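Local coordinates for choline binding protein PCPA (Streptococcus pneumoniae, PDB 4CP6) that is a choline-binding pneumococcal vaccine antigen whose leucine-rich repeats are probably displayed at the bacterial surface through attachment to cell-wall choline, at residues Thr394-Lys399 and Ile412-Val417; Ser363-His368 and Thr388-Val393; Glu319-Asp324 and Ser342-Asn347. All coordinates share one frame; numbering follows the deposited sequence.

Contact 1: Thr394-Lys399 and Ile412-Val417; sequences TSEHIK and IIVEKV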
# COMPACT_ATOMS: atom_id res chain seq x y z
N THR A 394 8.85 37.74 -12.40
CA THR A 394 8.22 38.74 -13.27
C THR A 394 8.35 40.16 -12.75
O THR A 394 8.09 41.08 -13.53
CB THR A 394 6.73 38.40 -13.49
OG1 THR A 394 6.06 38.48 -12.23
CG2 THR A 394 6.54 37.03 -14.14
N SER A 395 8.67 40.36 -11.46
CA SER A 395 8.74 41.73 -10.94
C SER A 395 9.79 41.90 -9.86
O SER A 395 10.17 40.93 -9.21
CB SER A 395 7.40 42.14 -10.35
OG SER A 395 7.11 41.44 -9.14
N GLU A 396 10.17 43.15 -9.60
CA GLU A 396 11.07 43.49 -8.51
C GLU A 396 10.41 43.14 -7.17
O GLU A 396 11.13 42.70 -6.27
CB GLU A 396 11.46 44.98 -8.56
CG GLU A 396 12.48 45.30 -9.65
CD GLU A 396 13.85 44.64 -9.56
OE1 GLU A 396 14.32 44.35 -8.43
OE2 GLU A 396 14.49 44.47 -10.62
N HIS A 397 9.06 43.28 -7.02
CA HIS A 397 8.39 42.92 -5.76
C HIS A 397 8.55 41.43 -5.48
O HIS A 397 8.89 41.06 -4.36
CB HIS A 397 6.90 43.30 -5.75
CG HIS A 397 6.19 42.85 -4.51
ND1 HIS A 397 6.58 43.29 -3.25
CD2 HIS A 397 5.18 41.96 -4.36
CE1 HIS A 397 5.77 42.69 -2.39
NE2 HIS A 397 4.90 41.89 -3.01
N ILE A 398 8.34 40.57 -6.49
CA ILE A 398 8.51 39.13 -6.25
C ILE A 398 9.98 38.81 -5.89
O ILE A 398 10.22 38.01 -4.98
CB ILE A 398 7.93 38.33 -7.41
CG1 ILE A 398 6.40 38.47 -7.34
CG2 ILE A 398 8.36 36.83 -7.33
CD1 ILE A 398 5.62 38.01 -8.60
N LYS A 399 10.97 39.50 -6.51
CA LYS A 399 12.37 39.35 -6.13
C LYS A 399 12.53 39.75 -4.65
O LYS A 399 13.24 39.06 -3.91
CB LYS A 399 13.26 40.21 -7.06
CG LYS A 399 14.73 40.26 -6.64
CD LYS A 399 15.61 40.77 -7.77
CE LYS A 399 17.07 40.80 -7.38
NZ LYS A 399 17.91 40.98 -8.59
N ILE A 412 18.64 36.04 -8.59
CA ILE A 412 17.25 36.27 -8.98
C ILE A 412 17.25 37.27 -10.13
O ILE A 412 17.75 38.41 -9.98
CB ILE A 412 16.37 36.77 -7.83
CG1 ILE A 412 16.45 35.81 -6.61
CG2 ILE A 412 14.93 36.94 -8.32
CD1 ILE A 412 15.91 36.40 -5.36
N ILE A 413 16.71 36.82 -11.27
CA ILE A 413 16.61 37.62 -12.50
C ILE A 413 15.17 38.07 -12.71
O ILE A 413 14.25 37.23 -12.76
CB ILE A 413 17.17 36.81 -13.70
CG1 ILE A 413 18.66 36.44 -13.42
CG2 ILE A 413 17.02 37.61 -15.01
CD1 ILE A 413 19.25 35.34 -14.32
N VAL A 414 14.95 39.38 -12.84
CA VAL A 414 13.63 39.94 -13.10
C VAL A 414 13.51 40.06 -14.63
O VAL A 414 14.28 40.78 -15.26
CB VAL A 414 13.39 41.30 -12.40
CG1 VAL A 414 12.03 41.89 -12.77
CG2 VAL A 414 13.53 41.16 -10.88
N GLU A 415 12.54 39.36 -15.22
CA GLU A 415 12.34 39.40 -16.68
C GLU A 415 11.91 40.81 -17.14
O GLU A 415 11.25 41.54 -16.39
CB GLU A 415 11.26 38.37 -17.05
CG GLU A 415 11.02 38.14 -18.54
CD GLU A 415 10.20 36.91 -18.93
OE1 GLU A 415 9.33 36.49 -18.13
OE2 GLU A 415 10.43 36.38 -20.04
N LYS A 416 12.28 41.19 -18.36
CA LYS A 416 11.85 42.44 -18.98
C LYS A 416 10.32 42.38 -19.18
O LYS A 416 9.79 41.30 -19.45
CB LYS A 416 12.54 42.61 -20.34
CG LYS A 416 14.02 42.93 -20.25
CD LYS A 416 14.58 43.17 -21.65
CE LYS A 416 15.98 43.73 -21.61
NZ LYS A 416 16.97 42.73 -21.09
N VAL A 417 9.62 43.52 -19.01
CA VAL A 417 8.15 43.60 -19.14
C VAL A 417 7.67 43.29 -20.58
O VAL A 417 8.34 43.61 -21.56
CB VAL A 417 7.58 44.94 -18.60
CG1 VAL A 417 6.10 45.10 -18.92
CG2 VAL A 417 7.82 45.07 -17.10
O HOH W 1 8.13 40.90 -16.19
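K399, on the first turn of helix 396-405, lies across I412 and V414 of the strand that follows. The contact thus fastens helix to strand within the beta-alpha-beta unit 390-393, 396-405, 412-414, close to the end of the modelled chain. With CG anti to its backbone N (chi1 173°) and the rest of the chain extended, the lysine spends its methylenes on apolar neighbours before its amine reaches a carbonyl. K399 CG sits 3.7 Å from I412 CG2. Farther along, K399 CD passes V414 CG2 at 3.8 Å, the two side chains crossing at about a right angle. K399 NZ then donates to I412 O over 2.9 Å, tilted 24° from the carbonyl plane. A long, flexible chain with a charged tip suits such a partly exposed edge, where I412 also packs inward on V393 and L402. The two methyls of V414 part company: V414 CG1 faces the backbone at S395, 3.7 Å from S395 C, while V414 CG2 lies 3.5 Å from E396 OE2, the glutamate and valine side chains again meeting roughly perpendicular. S395 is the N-cap, its small hydroxyl turning back so that OG accepts I398 N. T394 OG1 is bonded to N371 O, fixing the residue before the cap. T394 O accepts a hydrogen from a water at 2.7 Å, and the same water donates to E415 O at 3.2 Å.

Contact 2: Ser363-His368 and Thr388-Val393; sequences SLKEIH and TVKFYV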
# COMPACT_ATOMS: atom_id res chain seq x y z
N SER A 363 21.15 18.73 -9.58
CA SER A 363 21.15 19.22 -10.96
C SER A 363 20.31 20.47 -11.17
O SER A 363 20.23 20.98 -12.29
CB SER A 363 20.67 18.12 -11.90
OG SER A 363 21.38 16.91 -11.75
N LEU A 364 19.63 20.97 -10.08
CA LEU A 364 18.69 22.06 -10.25
C LEU A 364 19.39 23.33 -10.61
O LEU A 364 20.13 23.87 -9.79
CB LEU A 364 17.76 22.21 -9.02
CG LEU A 364 16.60 23.20 -9.16
CD1 LEU A 364 15.71 22.90 -10.38
CD2 LEU A 364 15.77 23.23 -7.87
N LYS A 365 19.12 23.81 -11.81
CA LYS A 365 19.75 25.03 -12.31
C LYS A 365 18.85 26.23 -12.19
O LYS A 365 19.32 27.34 -11.95
CB LYS A 365 20.08 24.76 -13.81
CG LYS A 365 20.42 25.93 -14.69
CD LYS A 365 20.84 25.42 -16.07
CE LYS A 365 19.74 25.54 -17.11
NZ LYS A 365 20.29 25.57 -18.49
N GLU A 366 17.53 26.02 -12.38
CA GLU A 366 16.66 27.17 -12.48
C GLU A 366 15.23 26.91 -12.03
O GLU A 366 14.73 25.80 -12.21
CB GLU A 366 16.62 27.66 -13.96
CG GLU A 366 16.24 26.57 -14.96
CD GLU A 366 16.31 26.92 -16.44
OE1 GLU A 366 16.58 28.10 -16.77
OE2 GLU A 366 16.05 26.02 -17.26
N ILE A 367 14.60 27.94 -11.46
CA ILE A 367 13.19 27.95 -11.07
C ILE A 367 12.56 29.17 -11.73
O ILE A 367 13.02 30.30 -11.51
CB ILE A 367 13.00 27.97 -9.53
CG1 ILE A 367 13.60 26.72 -8.86
CG2 ILE A 367 11.52 28.11 -9.18
CD1 ILE A 367 13.67 26.81 -7.32
N HIS A 368 11.52 28.94 -12.53
CA HIS A 368 10.80 30.01 -13.21
C HIS A 368 9.46 30.21 -12.53
O HIS A 368 8.63 29.28 -12.53
CB HIS A 368 10.61 29.69 -14.70
CG HIS A 368 11.89 29.50 -15.45
ND1 HIS A 368 12.39 30.51 -16.25
CD2 HIS A 368 12.70 28.43 -15.53
CE1 HIS A 368 13.52 30.04 -16.75
NE2 HIS A 368 13.75 28.79 -16.35
N THR A 388 23.10 27.84 -5.58
CA THR A 388 23.40 27.99 -7.02
C THR A 388 22.16 28.02 -7.91
O THR A 388 22.25 28.37 -9.09
CB THR A 388 24.32 26.88 -7.46
OG1 THR A 388 23.76 25.64 -7.03
CG2 THR A 388 25.73 27.06 -6.91
N VAL A 389 20.99 27.63 -7.38
CA VAL A 389 19.79 27.65 -8.20
C VAL A 389 19.47 29.10 -8.55
O VAL A 389 19.50 29.97 -7.68
CB VAL A 389 18.59 26.99 -7.45
CG1 VAL A 389 17.32 27.06 -8.31
CG2 VAL A 389 18.89 25.54 -7.09
N LYS A 390 19.13 29.36 -9.82
CA LYS A 390 18.75 30.68 -10.28
C LYS A 390 17.25 30.81 -10.32
O LYS A 390 16.56 29.87 -10.79
CB LYS A 390 19.27 30.93 -11.70
CG LYS A 390 20.66 30.44 -12.00
CD LYS A 390 20.86 30.39 -13.48
CE LYS A 390 21.82 29.29 -13.79
NZ LYS A 390 23.24 29.70 -13.66
N PHE A 391 16.73 31.96 -9.91
CA PHE A 391 15.31 32.23 -10.04
C PHE A 391 15.06 33.20 -11.15
O PHE A 391 15.81 34.19 -11.29
CB PHE A 391 14.72 32.82 -8.76
CG PHE A 391 14.48 31.83 -7.64
CD1 PHE A 391 15.49 31.55 -6.72
CD2 PHE A 391 13.24 31.24 -7.47
CE1 PHE A 391 15.26 30.67 -5.66
CE2 PHE A 391 13.01 30.35 -6.41
CZ PHE A 391 14.02 30.07 -5.51
N TYR A 392 13.94 33.02 -11.86
CA TYR A 392 13.48 33.91 -12.93
C TYR A 392 12.09 34.35 -12.49
O TYR A 392 11.19 33.50 -12.29
CB TYR A 392 13.49 33.21 -14.31
CG TYR A 392 14.85 32.72 -14.76
CD1 TYR A 392 15.37 31.52 -14.29
CD2 TYR A 392 15.64 33.47 -15.64
CE1 TYR A 392 16.63 31.07 -14.68
CE2 TYR A 392 16.90 33.02 -16.04
CZ TYR A 392 17.40 31.82 -15.56
OH TYR A 392 18.64 31.35 -15.95
N VAL A 393 11.89 35.65 -12.27
CA VAL A 393 10.63 36.18 -11.74
C VAL A 393 10.11 37.33 -12.62
O VAL A 393 10.85 37.83 -13.47
CB VAL A 393 10.74 36.62 -10.26
CG1 VAL A 393 11.21 35.45 -9.37
CG2 VAL A 393 11.68 37.81 -10.09
O HOH W 2 22.47 24.78 -9.26
O HOH W 3 19.15 28.67 -16.18
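H368 lays one face of its imidazole over the rim of the Y392 ring, the planes only 9° apart and the centroids 4.4 Å from each other, but slid so far that the rings barely overlap. The touching is done near the rims, H368 CE1 lying 3.4 Å from Y392 CD1. Both side chains point the same way, as expected of paired residues in parallel strands. E366, two residues before H368 and on the same face, comes to the imidazole edge, where E366 OE1 accepts a weak hydrogen bond from H368 NE2. That oxygen also takes a hydrogen from a water that bonds to Y392 OH. Only the two rings are near parallel; the carboxylate stands steeply to the tyrosine, 74° from its plane. A chi1 of 54°, with CG between the backbone N and carbonyl carbon, places the E366 carboxylate by H368 NE2. Independently, E366 CB lies 3.5 Å from Y392 CE1, at the ring edge.

The other face is apolar. I367 CD1 meets F391 CE2 obliquely at 3.7 Å, and I367 CG1 touches V389 CG1 at 3.8 Å; branched and aromatic side chains fill this buried interior. Between the faces, parallel strands of the leucine-rich-repeat solenoid are joined by I367 N to K390 O at 2.8 Å and Y392 N to I367 O, with K390 N to K365 O at the loop just before strand 366-369. Strand 342-345 flanks 366-369, and strand 412-414 flanks 390-393, while F391, on the apolar face shared with I367, packs on L402 of helix 396-405 and meets the F383 ring edge-to-face.

Contact 3: Glu319-Asp324 and Ser342-Asn347; sequences ELILPD and SLTIGN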
# COMPACT_ATOMS: atom_id res chain seq x y z
N GLU A 319 12.68 17.61 -15.51
CA GLU A 319 12.03 18.92 -15.44
C GLU A 319 10.66 18.72 -14.89
O GLU A 319 10.11 17.61 -14.98
CB GLU A 319 11.91 19.49 -16.88
CG GLU A 319 11.31 20.88 -16.99
CD GLU A 319 11.24 21.49 -18.38
OE1 GLU A 319 11.58 20.78 -19.36
OE2 GLU A 319 10.84 22.67 -18.49
N LEU A 320 10.08 19.79 -14.32
CA LEU A 320 8.70 19.77 -13.87
C LEU A 320 8.10 21.09 -14.21
O LEU A 320 8.67 22.14 -13.87
CB LEU A 320 8.57 19.56 -12.35
CG LEU A 320 8.40 18.15 -11.85
CD1 LEU A 320 8.50 18.10 -10.33
CD2 LEU A 320 7.07 17.55 -12.34
N ILE A 321 6.96 21.06 -14.90
CA ILE A 321 6.20 22.24 -15.19
C ILE A 321 4.89 22.15 -14.42
O ILE A 321 4.00 21.38 -14.80
CB ILE A 321 5.97 22.41 -16.70
CG1 ILE A 321 7.34 22.48 -17.44
CG2 ILE A 321 5.08 23.63 -16.97
CD1 ILE A 321 7.23 22.28 -18.95
N LEU A 322 4.77 22.90 -13.33
CA LEU A 322 3.54 22.91 -12.54
C LEU A 322 2.53 23.79 -13.29
O LEU A 322 2.83 24.93 -13.66
CB LEU A 322 3.78 23.44 -11.13
CG LEU A 322 4.81 22.66 -10.29
CD1 LEU A 322 5.05 23.38 -8.95
CD2 LEU A 322 4.37 21.19 -10.06
N PRO A 323 1.36 23.23 -13.59
CA PRO A 323 0.39 23.95 -14.42
C PRO A 323 -0.21 25.15 -13.75
O PRO A 323 -0.03 25.39 -12.54
CB PRO A 323 -0.63 22.88 -14.83
CG PRO A 323 -0.54 21.85 -13.75
CD PRO A 323 0.90 21.86 -13.26
N ASP A 324 -0.88 25.96 -14.56
CA ASP A 324 -1.25 27.30 -14.15
C ASP A 324 -2.24 27.45 -13.02
O ASP A 324 -2.29 28.52 -12.42
CB ASP A 324 -1.76 28.10 -15.37
CG ASP A 324 -0.72 28.30 -16.47
OD1 ASP A 324 0.50 28.34 -16.15
OD2 ASP A 324 -1.11 28.40 -17.66
N SER A 342 15.19 21.85 -14.06
CA SER A 342 14.38 23.04 -14.09
C SER A 342 13.02 22.79 -13.49
O SER A 342 12.45 21.70 -13.69
CB SER A 342 14.19 23.45 -15.56
OG SER A 342 13.47 24.66 -15.69
N LEU A 343 12.47 23.81 -12.83
CA LEU A 343 11.11 23.80 -12.30
C LEU A 343 10.41 25.06 -12.78
O LEU A 343 10.98 26.16 -12.66
CB LEU A 343 11.13 23.73 -10.75
CG LEU A 343 9.78 23.99 -10.09
CD1 LEU A 343 8.85 22.78 -10.31
CD2 LEU A 343 9.94 24.25 -8.59
N THR A 344 9.18 24.94 -13.30
CA THR A 344 8.37 26.09 -13.66
C THR A 344 7.11 26.08 -12.82
O THR A 344 6.50 25.02 -12.65
CB THR A 344 8.03 26.12 -15.16
OG1 THR A 344 9.26 26.25 -15.88
CG2 THR A 344 7.07 27.26 -15.52
N ILE A 345 6.76 27.24 -12.26
CA ILE A 345 5.59 27.38 -11.41
C ILE A 345 4.61 28.23 -12.21
O ILE A 345 4.88 29.40 -12.50
CB ILE A 345 5.97 28.02 -10.05
CG1 ILE A 345 7.18 27.30 -9.41
CG2 ILE A 345 4.76 28.03 -9.12
CD1 ILE A 345 7.64 27.86 -8.05
N GLY A 346 3.45 27.63 -12.52
CA GLY A 346 2.41 28.20 -13.36
C GLY A 346 1.83 29.54 -12.95
O GLY A 346 2.00 30.00 -11.82
N ASN A 347 1.11 30.17 -13.91
CA ASN A 347 0.63 31.55 -13.82
C ASN A 347 -0.16 31.95 -12.60
O ASN A 347 0.05 33.05 -12.08
CB ASN A 347 -0.20 31.94 -15.07
CG ASN A 347 0.58 31.96 -16.38
OD1 ASN A 347 1.80 31.90 -16.42
ND2 ASN A 347 -0.12 32.01 -17.49
O HOH W 4 10.84 23.84 -16.03
O HOH W 5 -3.05 31.30 -17.41
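L343 rests its CD1 methyl against both L320 and L322 of the neighbouring strand, L343 CD1 lying 3.8 Å from L320 CB and 4.0 Å from L322 CG. A chi1 of 169° swings CG away from the backbone N of L343, so the branch leans across to the other strand, and all three leucines also rest on M334. Leucine's forked tip suits this buried face, and L322 CD1 extends the packing loosely to I345 CG1. These residues line the inside of a leucine-rich-repeat solenoid, in which successive turns place short parallel strands beside one another. Strands 319-322 and 342-345 are joined by L320 N to S342 O, T344 N to L320 O at 2.9 Å, and L322 N to T344 O at 2.8 Å. On the outer face the residues are more polar: a water bonds to E319 OE2, S342 OG and T344 OG1, small hydroxyls and an extended carboxylate gathering around it. Beyond the strand ends the two segments come closer. Glycine suits position 346, because L322 O, P323 O and D324 CA crowd the place where a CB would sit. G346 CA lies 3.4 Å from D324 OD1. D324 OD1 accepts N347 N over 3.0 Å, met from above the carboxylate plane, 43° out of it. There the D324 carboxylate and the N347 amide run side by side and stack, their planes 8° apart, and N347 ND2 donates to a water at 3.0 Å.

How the contacts relate
Followed from the N terminus, the contacts come in series, and none nests in or crosses another. Contact 3 closes first, bringing 342-347 back beside 319-324 after a turn of the solenoid holding two short strands and no helix. Contact 2 closes the next, larger excursion, setting 388-393 against 363-368. Contact 1 then opens at once, and helix 396-405 carries the chain over to 412-417. All three reach one parallel sheet, contact 1 through strand 412-414 only. Between contacts 3 and 2, H368 probably bonds to L343 and I345 through its backbone; between contacts 2 and 1, I413 probably does so with F391 and V393. Contacts 1 and 3 do not touch, their centres about 17 Å apart.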